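PDB 5DH0: siderophore periplasmic binding protein from Thermobifida fusca, which probably binds the iron-loaded siderophore fuscachelin as the solute-binding component of an iron uptake system. Local coordinates for residues A[279-287]-A[297-305]. Sequence-based numbering, arbitrary orientation.
Sequences GQVHPLRYS and IVLDQIEEV
Strand 281-284, which pairs in parallel with strand 246-250 in the mixed sheet of this siderophore-binding protein, is covered by helix 292-307, whose segment 297-305 runs nearly antiparallel to the strand, at 165°. Apolar packing between sheet and helix, as of L284 CD1 on V298 CG1, is joined here by an amide that grips the backbone of R285. The Q301 chain, extended beyond CG (chi2 173°), brings this amide to R285 and holds it by two hydrogen bonds: OE1 receives R285 N at 2.9 Å, in the carbonyl plane on a lone pair, and NE2 donates to R285 O at 3.0 Å. A weak bond from NE2 to I297 O helps fix the amide's rotation, while L284 CD1 presses against Q301 CD. A leucine in its place would probably leave R285 N and O without their mates from the helix and let the backbone at R285 shift. Farther out, I297 CG2 lies over one guanidinium face of R285, 3.8 Å from NH2, and also meets Y286 CD2. At the other end, H282 NE2 donates to Q280 OE1, which shares a water with V305 O; V305 CG2 sits over one face of the H282 imidazole, 4.0 Å from its centroid.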
loop_
_atom_site.group_PDB
_atom_site.type_symbol
_atom_site.label_atom_id
_atom_site.label_comp_id
_atom_site.label_asym_id
_atom_site.label_seq_id
_atom_site.Cartn_x
_atom_site.Cartn_y
_atom_site.Cartn_z
ATOM N N GLY A 279 -17.822 -4.061 6.474
ATOM C CA GLY A 279 -18.609 -3.018 7.129
ATOM C C GLY A 279 -17.800 -1.818 7.634
ATOM O O GLY A 279 -18.104 -1.232 8.679
ATOM N N GLN A 280 -16.764 -1.442 6.888
ATOM C CA GLN A 280 -15.911 -0.319 7.286
ATOM C C GLN A 280 -15.951 0.807 6.250
ATOM O O GLN A 280 -14.911 1.295 5.809
ATOM C CB GLN A 280 -14.464 -0.786 7.500
ATOM C CG GLN A 280 -14.283 -1.783 8.638
ATOM C CD GLN A 280 -14.554 -1.199 10.007
ATOM O OE1 GLN A 280 -14.490 0.020 10.218
ATOM N NE2 GLN A 280 -14.825 -2.075 10.965
ATOM N N VAL A 281 -17.163 1.187 5.849
ATOM C CA VAL A 281 -17.373 2.330 4.976
ATOM C C VAL A 281 -18.160 3.362 5.769
ATOM O O VAL A 281 -19.211 3.065 6.307
ATOM C CB VAL A 281 -18.104 1.934 3.682
ATOM C CG1 VAL A 281 -18.360 3.150 2.790
ATOM C CG2 VAL A 281 -17.284 0.917 2.930
ATOM N N HIS A 282 -17.629 4.572 5.881
ATOM C CA HIS A 282 -18.168 5.540 6.823
ATOM C C HIS A 282 -18.273 6.888 6.158
ATOM O O HIS A 282 -17.445 7.239 5.324
ATOM C CB HIS A 282 -17.274 5.650 8.071
ATOM C CG HIS A 282 -17.079 4.352 8.792
ATOM N ND1 HIS A 282 -17.899 3.942 9.821
ATOM C CD2 HIS A 282 -16.167 3.365 8.618
ATOM C CE1 HIS A 282 -17.500 2.758 10.250
ATOM N NE2 HIS A 282 -16.454 2.383 9.536
ATOM N N PRO A 283 -19.289 7.657 6.523
ATOM C CA PRO A 283 -19.351 9.033 6.024
ATOM C C PRO A 283 -18.287 9.905 6.690
ATOM O O PRO A 283 -17.789 9.543 7.763
ATOM C CB PRO A 283 -20.765 9.482 6.409
ATOM C CG PRO A 283 -21.106 8.631 7.586
ATOM C CD PRO A 283 -20.451 7.302 7.350
ATOM N N LEU A 284 -17.943 11.026 6.056
ATOM C CA LEU A 284 -17.000 11.988 6.620
ATOM C C LEU A 284 -17.425 13.419 6.307
ATOM O O LEU A 284 -17.316 13.865 5.181
ATOM C CB LEU A 284 -15.588 11.749 6.090
ATOM C CG LEU A 284 -14.551 12.693 6.702
ATOM C CD1 LEU A 284 -14.361 12.412 8.190
ATOM C CD2 LEU A 284 -13.223 12.618 5.958
ATOM N N ARG A 285 -17.904 14.126 7.316
ATOM C CA ARG A 285 -18.286 15.521 7.198
ATOM C C ARG A 285 -17.083 16.474 7.287
ATOM O O ARG A 285 -16.055 16.141 7.887
ATOM C CB ARG A 285 -19.279 15.868 8.303
ATOM C CG ARG A 285 -20.590 15.136 8.228
ATOM C CD ARG A 285 -21.016 14.753 9.620
ATOM N NE ARG A 285 -21.033 15.921 10.482
ATOM C CZ ARG A 285 -20.523 15.944 11.706
ATOM N NH1 ARG A 285 -19.961 14.852 12.215
ATOM N NH2 ARG A 285 -20.588 17.060 12.422
ATOM N N TYR A 286 -17.242 17.666 6.710
ATOM C CA TYR A 286 -16.239 18.731 6.730
ATOM C C TYR A 286 -14.883 18.250 6.243
ATOM O O TYR A 286 -13.849 18.723 6.703
ATOM C CB TYR A 286 -16.126 19.335 8.129
ATOM C CG TYR A 286 -17.380 20.082 8.514
ATOM C CD1 TYR A 286 -17.746 21.249 7.844
ATOM C CD2 TYR A 286 -18.217 19.610 9.519
ATOM C CE1 TYR A 286 -18.897 21.933 8.172
ATOM C CE2 TYR A 286 -19.382 20.292 9.856
ATOM C CZ TYR A 286 -19.719 21.452 9.179
ATOM O OH TYR A 286 -20.867 22.143 9.512
ATOM N N SER A 287 -14.916 17.304 5.311
ATOM C CA SER A 287 -13.748 16.812 4.600
ATOM C C SER A 287 -12.853 17.939 4.107
ATOM O O SER A 287 -11.639 17.804 4.094
ATOM C CB SER A 287 -14.195 15.949 3.407
ATOM O OG SER A 287 -13.102 15.589 2.580
ATOM N N ILE A 297 -13.415 18.508 13.790
ATOM C CA ILE A 297 -14.556 17.604 13.574
ATOM C C ILE A 297 -14.139 16.387 12.755
ATOM O O ILE A 297 -14.547 15.266 13.046
ATOM C CB ILE A 297 -15.711 18.352 12.901
ATOM C CG1 ILE A 297 -16.307 19.326 13.921
ATOM C CG2 ILE A 297 -16.763 17.387 12.347
ATOM C CD1 ILE A 297 -17.080 20.446 13.302
ATOM N N VAL A 298 -13.279 16.598 11.766
ATOM C CA VAL A 298 -12.715 15.483 11.005
ATOM C C VAL A 298 -11.899 14.502 11.876
ATOM O O VAL A 298 -12.084 13.286 11.767
ATOM C CB VAL A 298 -11.826 16.002 9.849
ATOM C CG1 VAL A 298 -11.071 14.865 9.205
ATOM C CG2 VAL A 298 -12.682 16.714 8.825
ATOM N N LEU A 299 -10.998 15.026 12.719
ATOM C CA LEU A 299 -10.284 14.210 13.715
ATOM C C LEU A 299 -11.217 13.402 14.592
ATOM O O LEU A 299 -10.964 12.233 14.856
ATOM C CB LEU A 299 -9.429 15.082 14.628
ATOM C CG LEU A 299 -8.127 15.564 14.034
ATOM C CD1 LEU A 299 -7.324 16.267 15.113
ATOM C CD2 LEU A 299 -7.385 14.366 13.456
ATOM N N ASP A 300 -12.288 14.032 15.067
ATOM C CA ASP A 300 -13.239 13.337 15.929
ATOM C C ASP A 300 -13.892 12.153 15.211
ATOM O O ASP A 300 -14.207 11.144 15.837
ATOM C CB ASP A 300 -14.309 14.307 16.456
ATOM N N GLN A 301 -14.075 12.263 13.897
ATOM C CA GLN A 301 -14.700 11.193 13.135
ATOM C C GLN A 301 -13.716 10.061 12.856
ATOM O O GLN A 301 -14.087 8.891 12.853
ATOM C CB GLN A 301 -15.278 11.727 11.818
ATOM C CG GLN A 301 -16.505 12.629 11.944
ATOM C CD GLN A 301 -16.900 13.236 10.601
ATOM O OE1 GLN A 301 -17.652 12.641 9.833
ATOM N NE2 GLN A 301 -16.391 14.421 10.318
ATOM N N ILE A 302 -12.460 10.408 12.613
ATOM C CA ILE A 302 -11.425 9.401 12.440
ATOM C C ILE A 302 -11.162 8.620 13.745
ATOM O O ILE A 302 -11.066 7.389 13.718
ATOM C CB ILE A 302 -10.111 10.041 11.912
ATOM C CG1 ILE A 302 -10.366 10.671 10.540
ATOM C CG2 ILE A 302 -9.013 8.990 11.773
ATOM C CD1 ILE A 302 -9.261 11.564 10.047
ATOM N N GLU A 303 -11.068 9.307 14.883
ATOM C CA GLU A 303 -10.899 8.598 16.166
ATOM C C GLU A 303 -12.066 7.635 16.418
ATOM O O GLU A 303 -11.858 6.484 16.790
ATOM C CB GLU A 303 -10.753 9.579 17.350
ATOM N N GLU A 304 -13.289 8.100 16.190
ATOM C CA GLU A 304 -14.462 7.242 16.327
ATOM C C GLU A 304 -14.355 5.945 15.503
ATOM O O GLU A 304 -14.741 4.871 15.976
ATOM C CB GLU A 304 -15.717 8.020 15.933
ATOM C CG GLU A 304 -17.037 7.315 16.244
ATOM C CD GLU A 304 -17.406 7.337 17.735
ATOM O OE1 GLU A 304 -16.579 7.759 18.581
ATOM O OE2 GLU A 304 -18.548 6.942 18.058
ATOM N N VAL A 305 -13.811 6.028 14.290
ATOM C CA VAL A 305 -13.605 4.829 13.484
ATOM C C VAL A 305 -12.534 3.920 14.079
ATOM O O VAL A 305 -12.711 2.700 14.160
ATOM C CB VAL A 305 -13.210 5.176 12.035
ATOM C CG1 VAL A 305 -12.620 3.959 11.321
ATOM C CG2 VAL A 305 -14.420 5.686 11.280
HETATM O O HOH W 1 -14.896 1.188 12.961
#